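Local coordinates for protein lipoteichoic acid primase (PDB 4UOP) that is a lipoteichoic acid primase of the sulfatase family whose extracellular catalytic domain binds a magnesium ion, at residues Q64-K76 with P311-Y323. Sequence-based numbering, arbitrary orientation.
Sequences QLESFQRNLTNVK and PADDYRIPFFLHY. With MG (magnesium ion), chain J.
The guanidinium of Arg316 has the aliphatic part of Arg70 over one face, CG of Arg70 lying 3.5 Å from NH2 of Arg316, so two arginines pack carbon against charge. Arg70 CG stands anti to the backbone N (chi1 -169°), and the bend beyond it carries the guanidinium toward the edge of the Phe320 ring, where Arg70 NH1 comes within 3.9 Å of Phe320 CZ. The two planes are nearly perpendicular; Arg70 NH1 bonds Thr73 OG1 and NH2 bonds Asn97. Pro318 lies at the edge of the Phe68 ring, its CG 3.8 Å from Phe68 CB, while Leu65 covers one face.

Asparagine suits position 71 because its amide has two N-H bonds to share. Within the amide plane, Asn71 ND2 gives one to Asp314 OD1 (2.9 Å), on the anti lone pair. Asn71 ND2 gives the other to Asp313 OD2 (3.0 Å), from above that carboxylate. Asn71 OD1 accepts from Gln69 NE2, whose OE1 in turn takes the backbone N-H of Ile287. Asp313 also forms a salt bridge with Arg316 NH1, and Asp314 OD1 is shared with Thr290. Between the backbones, Arg70 N bonds Arg316 O (2.9 Å), and a water accepts from Asn71 N within donating distance of Asp313 O and Arg316 O.

This links the loop after strand 59-65, which carries the magnesium ligand Glu66, to the approach to strand 319-322 of the same mixed sheet. In so buried a setting Arg316 probably balances the charge of Asp313, while Asn71, its ND2 and OD1 both bonded, steadies both carboxylates through its N-H groups.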
loop_
_atom_site.group_PDB
_atom_site.type_symbol
_atom_site.label_atom_id
_atom_site.label_comp_id
_atom_site.label_asym_id
_atom_site.label_seq_id
_atom_site.Cartn_x
_atom_site.Cartn_y
_atom_site.Cartn_z
ATOM N N GLN B 64 9.041 18.388 11.497
ATOM C CA GLN B 64 8.633 17.001 11.398
ATOM C C GLN B 64 9.869 16.143 11.641
ATOM O O GLN B 64 10.802 16.173 10.838
ATOM C CB GLN B 64 8.065 16.707 10.024
ATOM C CG GLN B 64 7.564 15.281 9.882
ATOM C CD GLN B 64 6.880 15.000 8.565
ATOM O OE1 GLN B 64 5.754 15.468 8.301
ATOM N NE2 GLN B 64 7.533 14.207 7.733
ATOM N N LEU B 65 9.852 15.411 12.741
ATOM C CA LEU B 65 11.012 14.648 13.220
ATOM C C LEU B 65 10.931 13.189 12.777
ATOM O O LEU B 65 10.055 12.433 13.212
ATOM C CB LEU B 65 11.076 14.745 14.739
ATOM C CG LEU B 65 11.226 16.166 15.277
ATOM C CD1 LEU B 65 10.826 16.198 16.742
ATOM C CD2 LEU B 65 12.646 16.677 15.092
ATOM N N GLU B 66 11.867 12.795 11.917
ATOM C CA GLU B 66 11.857 11.479 11.305
ATOM C C GLU B 66 11.917 10.333 12.325
ATOM O O GLU B 66 12.857 10.254 13.136
ATOM C CB GLU B 66 13.042 11.366 10.332
ATOM C CG GLU B 66 13.160 9.995 9.685
ATOM C CD GLU B 66 11.916 9.613 8.907
ATOM O OE1 GLU B 66 11.601 10.299 7.912
ATOM O OE2 GLU B 66 11.260 8.614 9.268
ATOM N N SER B 67 10.911 9.457 12.286
ATOM C CA SER B 67 10.905 8.193 13.039
ATOM C C SER B 67 10.924 8.317 14.575
ATOM O O SER B 67 11.180 7.325 15.262
ATOM C CB SER B 67 12.060 7.283 12.559
ATOM O OG SER B 67 11.812 6.829 11.233
ATOM N N PHE B 68 10.593 9.498 15.109
ATOM C CA PHE B 68 10.374 9.673 16.550
ATOM C C PHE B 68 9.015 9.054 16.951
ATOM O O PHE B 68 7.995 9.336 16.310
ATOM C CB PHE B 68 10.365 11.155 16.937
ATOM C CG PHE B 68 11.731 11.779 17.146
ATOM C CD1 PHE B 68 12.706 11.721 16.166
ATOM C CD2 PHE B 68 12.009 12.497 18.307
ATOM C CE1 PHE B 68 13.942 12.331 16.355
ATOM C CE2 PHE B 68 13.241 13.112 18.501
ATOM C CZ PHE B 68 14.200 13.046 17.510
ATOM N N GLN B 69 9.002 8.238 18.006
ATOM C CA GLN B 69 7.757 7.677 18.547
ATOM C C GLN B 69 7.718 7.894 20.047
ATOM O O GLN B 69 8.739 7.801 20.734
ATOM C CB GLN B 69 7.591 6.194 18.199
ATOM C CG GLN B 69 8.707 5.284 18.691
ATOM C CD GLN B 69 8.671 3.943 17.991
ATOM O OE1 GLN B 69 9.085 3.837 16.841
ATOM N NE2 GLN B 69 8.158 2.912 18.675
ATOM N N ARG B 70 6.528 8.168 20.559
ATOM C CA ARG B 70 6.380 8.600 21.941
ATOM C C ARG B 70 6.909 7.602 22.962
ATOM O O ARG B 70 7.473 8.022 23.975
ATOM C CB ARG B 70 4.924 8.957 22.258
ATOM C CG ARG B 70 4.736 9.666 23.591
ATOM C CD ARG B 70 5.662 10.856 23.730
ATOM N NE ARG B 70 5.341 11.739 24.849
ATOM C CZ ARG B 70 6.198 12.597 25.414
ATOM N NH1 ARG B 70 7.476 12.658 25.016
ATOM N NH2 ARG B 70 5.783 13.390 26.400
ATOM N N ASN B 71 6.737 6.302 22.718
ATOM C CA ASN B 71 7.204 5.293 23.687
ATOM C C ASN B 71 8.720 5.066 23.664
ATOM O O ASN B 71 9.258 4.283 24.465
ATOM C CB ASN B 71 6.416 3.982 23.581
ATOM C CG ASN B 71 6.604 3.249 22.269
ATOM O OD1 ASN B 71 7.513 3.516 21.488
ATOM N ND2 ASN B 71 5.737 2.281 22.034
ATOM N N LEU B 72 9.416 5.759 22.771
ATOM C CA LEU B 72 10.886 5.811 22.820
ATOM C C LEU B 72 11.399 7.247 22.920
ATOM O O LEU B 72 12.408 7.599 22.329
ATOM C CB LEU B 72 11.472 5.089 21.605
ATOM C CG LEU B 72 11.129 3.596 21.512
ATOM C CD1 LEU B 72 11.582 3.030 20.179
ATOM C CD2 LEU B 72 11.762 2.804 22.653
ATOM N N THR B 73 10.668 8.086 23.634
ATOM C CA THR B 73 11.132 9.400 24.013
ATOM C C THR B 73 11.053 9.487 25.521
ATOM O O THR B 73 10.402 8.662 26.162
ATOM C CB THR B 73 10.298 10.532 23.392
ATOM O OG1 THR B 73 8.963 10.472 23.902
ATOM C CG2 THR B 73 10.290 10.437 21.873
ATOM N N ASN B 74 11.731 10.478 26.097
ATOM C CA ASN B 74 11.813 10.614 27.554
ATOM C C ASN B 74 12.304 9.322 28.210
ATOM O O ASN B 74 11.767 8.861 29.224
ATOM C CB ASN B 74 10.467 11.083 28.136
ATOM C CG ASN B 74 10.644 12.014 29.330
ATOM O OD1 ASN B 74 11.606 11.890 30.088
ATOM N ND2 ASN B 74 9.726 12.968 29.490
ATOM N N VAL B 75 13.328 8.746 27.597
ATOM C CA VAL B 75 13.966 7.515 28.039
ATOM C C VAL B 75 15.364 7.870 28.521
ATOM O O VAL B 75 15.993 8.773 27.980
ATOM C CB VAL B 75 14.027 6.501 26.861
ATOM C CG1 VAL B 75 15.145 5.483 27.035
ATOM C CG2 VAL B 75 12.679 5.798 26.703
ATOM N N LYS B 76 15.833 7.172 29.554
ATOM C CA LYS B 76 17.212 7.303 30.026
ATOM C C LYS B 76 17.912 5.957 29.899
ATOM O O LYS B 76 17.357 4.935 30.298
ATOM C CB LYS B 76 17.246 7.741 31.487
ATOM C CG LYS B 76 16.985 9.212 31.706
ATOM C CD LYS B 76 17.042 9.546 33.186
ATOM C CE LYS B 76 16.816 11.026 33.429
ATOM N NZ LYS B 76 17.887 11.870 32.833
ATOM N N PRO B 311 -1.931 -1.833 17.493
ATOM C CA PRO B 311 -0.700 -1.033 17.427
ATOM C C PRO B 311 -0.782 0.364 18.044
ATOM O O PRO B 311 0.097 1.193 17.781
ATOM C CB PRO B 311 -0.457 -0.937 15.932
ATOM C CG PRO B 311 -1.833 -0.841 15.376
ATOM C CD PRO B 311 -2.680 -1.752 16.230
ATOM N N ALA B 312 -1.801 0.613 18.871
ATOM C CA ALA B 312 -2.017 1.916 19.457
ATOM C C ALA B 312 -0.776 2.456 20.136
ATOM O O ALA B 312 -0.414 3.611 19.916
ATOM C CB ALA B 312 -3.182 1.886 20.450
ATOM N N ASP B 313 -0.111 1.647 20.952
ATOM C CA ASP B 313 1.006 2.182 21.716
ATOM C C ASP B 313 2.114 2.702 20.809
ATOM O O ASP B 313 2.604 3.791 21.038
ATOM C CB ASP B 313 1.613 1.188 22.689
ATOM C CG ASP B 313 2.474 1.878 23.733
ATOM O OD1 ASP B 313 2.019 2.889 24.327
ATOM O OD2 ASP B 313 3.622 1.434 23.955
ATOM N N ASP B 314 2.503 1.915 19.801
ATOM C CA ASP B 314 3.572 2.309 18.869
ATOM C C ASP B 314 3.191 3.443 17.945
ATOM O O ASP B 314 4.039 4.226 17.545
ATOM C CB ASP B 314 4.007 1.121 17.998
ATOM C CG ASP B 314 4.873 0.117 18.750
ATOM O OD1 ASP B 314 5.438 0.442 19.810
ATOM O OD2 ASP B 314 5.015 -0.996 18.234
ATOM N N TYR B 315 1.906 3.571 17.635
ATOM C CA TYR B 315 1.474 4.613 16.720
ATOM C C TYR B 315 1.491 6.009 17.345
ATOM O O TYR B 315 1.278 6.995 16.661
ATOM C CB TYR B 315 0.086 4.282 16.165
ATOM C CG TYR B 315 0.090 3.299 15.015
ATOM C CD1 TYR B 315 1.060 2.314 14.914
ATOM C CD2 TYR B 315 -0.903 3.327 14.052
ATOM C CE1 TYR B 315 1.054 1.394 13.876
ATOM C CE2 TYR B 315 -0.927 2.405 13.016
ATOM C CZ TYR B 315 0.055 1.437 12.938
ATOM O OH TYR B 315 0.062 0.500 11.929
ATOM N N ARG B 316 1.750 6.099 18.648
ATOM C CA ARG B 316 1.905 7.395 19.266
ATOM C C ARG B 316 3.208 8.051 18.825
ATOM O O ARG B 316 4.284 7.430 18.885
ATOM C CB ARG B 316 1.865 7.301 20.795
ATOM C CG ARG B 316 0.656 6.568 21.388
ATOM C CD ARG B 316 1.007 5.847 22.690
ATOM N NE ARG B 316 1.409 6.787 23.653
ATOM C CZ ARG B 316 2.307 6.611 24.616
ATOM N NH1 ARG B 316 2.960 5.473 24.839
ATOM N NH2 ARG B 316 2.511 7.633 25.390
ATOM N N ILE B 317 3.104 9.313 18.444
ATOM C CA ILE B 317 4.228 10.125 18.013
ATOM C C ILE B 317 4.296 11.318 18.949
ATOM O O ILE B 317 3.254 11.793 19.433
ATOM C CB ILE B 317 4.099 10.597 16.538
ATOM C CG1 ILE B 317 2.677 11.096 16.252
ATOM C CG2 ILE B 317 4.422 9.444 15.608
ATOM C CD1 ILE B 317 2.480 11.827 14.942
ATOM N N PRO B 318 5.504 11.835 19.211
ATOM C CA PRO B 318 5.517 13.032 20.047
ATOM C C PRO B 318 4.852 14.225 19.353
ATOM O O PRO B 318 4.853 14.308 18.117
ATOM C CB PRO B 318 7.000 13.283 20.285
ATOM C CG PRO B 318 7.679 12.646 19.099
ATOM C CD PRO B 318 6.858 11.445 18.775
ATOM N N PHE B 319 4.290 15.113 20.163
ATOM C CA PHE B 319 3.631 16.324 19.702
ATOM C C PHE B 319 3.811 17.416 20.740
ATOM O O PHE B 319 3.435 17.237 21.904
ATOM C CB PHE B 319 2.145 16.082 19.458
ATOM C CG PHE B 319 1.398 17.307 19.013
ATOM C CD1 PHE B 319 1.429 17.714 17.693
ATOM C CD2 PHE B 319 0.706 18.084 19.930
ATOM C CE1 PHE B 319 0.755 18.856 17.285
ATOM C CE2 PHE B 319 0.044 19.227 19.530
ATOM C CZ PHE B 319 0.069 19.621 18.211
ATOM N N PHE B 320 4.403 18.525 20.322
ATOM C CA PHE B 320 4.680 19.662 21.195
ATOM C C PHE B 320 4.270 20.927 20.482
ATOM O O PHE B 320 4.554 21.108 19.289
ATOM C CB PHE B 320 6.176 19.736 21.547
ATOM C CG PHE B 320 6.660 18.594 22.384
ATOM C CD1 PHE B 320 6.959 17.375 21.807
ATOM C CD2 PHE B 320 6.810 18.731 23.761
ATOM C CE1 PHE B 320 7.386 16.308 22.588
ATOM C CE2 PHE B 320 7.254 17.680 24.539
ATOM C CZ PHE B 320 7.519 16.458 23.957
ATOM N N LEU B 321 3.609 21.820 21.210
ATOM C CA LEU B 321 3.173 23.077 20.663
ATOM C C LEU B 321 3.550 24.220 21.585
ATOM O O LEU B 321 3.261 24.193 22.788
ATOM C CB LEU B 321 1.662 23.067 20.426
ATOM C CG LEU B 321 1.189 24.380 19.771
ATOM C CD1 LEU B 321 0.395 24.148 18.492
ATOM C CD2 LEU B 321 0.386 25.174 20.777
ATOM N N HIS B 322 4.195 25.218 20.998
ATOM C CA HIS B 322 4.582 26.442 21.690
ATOM C C HIS B 322 3.903 27.618 21.008
ATOM O O HIS B 322 3.777 27.643 19.781
ATOM C CB HIS B 322 6.102 26.610 21.633
ATOM C CG HIS B 322 6.572 28.037 21.683
ATOM N ND1 HIS B 322 6.776 28.711 22.870
ATOM C CD2 HIS B 322 6.881 28.913 20.698
ATOM C CE1 HIS B 322 7.169 29.946 22.612
ATOM N NE2 HIS B 322 7.242 30.094 21.301
ATOM N N TYR B 323 3.453 28.587 21.801
ATOM C CA TYR B 323 3.128 29.898 21.245
ATOM C C TYR B 323 3.451 30.973 22.259
ATOM O O TYR B 323 3.405 30.712 23.470
ATOM C CB TYR B 323 1.676 29.978 20.745
ATOM C CG TYR B 323 0.599 29.853 21.795
ATOM C CD1 TYR B 323 0.139 30.968 22.496
ATOM C CD2 TYR B 323 -0.001 28.629 22.055
ATOM C CE1 TYR B 323 -0.874 30.852 23.450
ATOM C CE2 TYR B 323 -1.004 28.501 23.002
ATOM C CZ TYR B 323 -1.444 29.612 23.691
ATOM O OH TYR B 323 -2.437 29.456 24.635
HETATM MG MG MG J . 9.654 8.965 7.874
HETATM O O HOH W 1 5.006 5.311 20.696
HETATM O O HOH W 2 10.402 7.231 6.715
#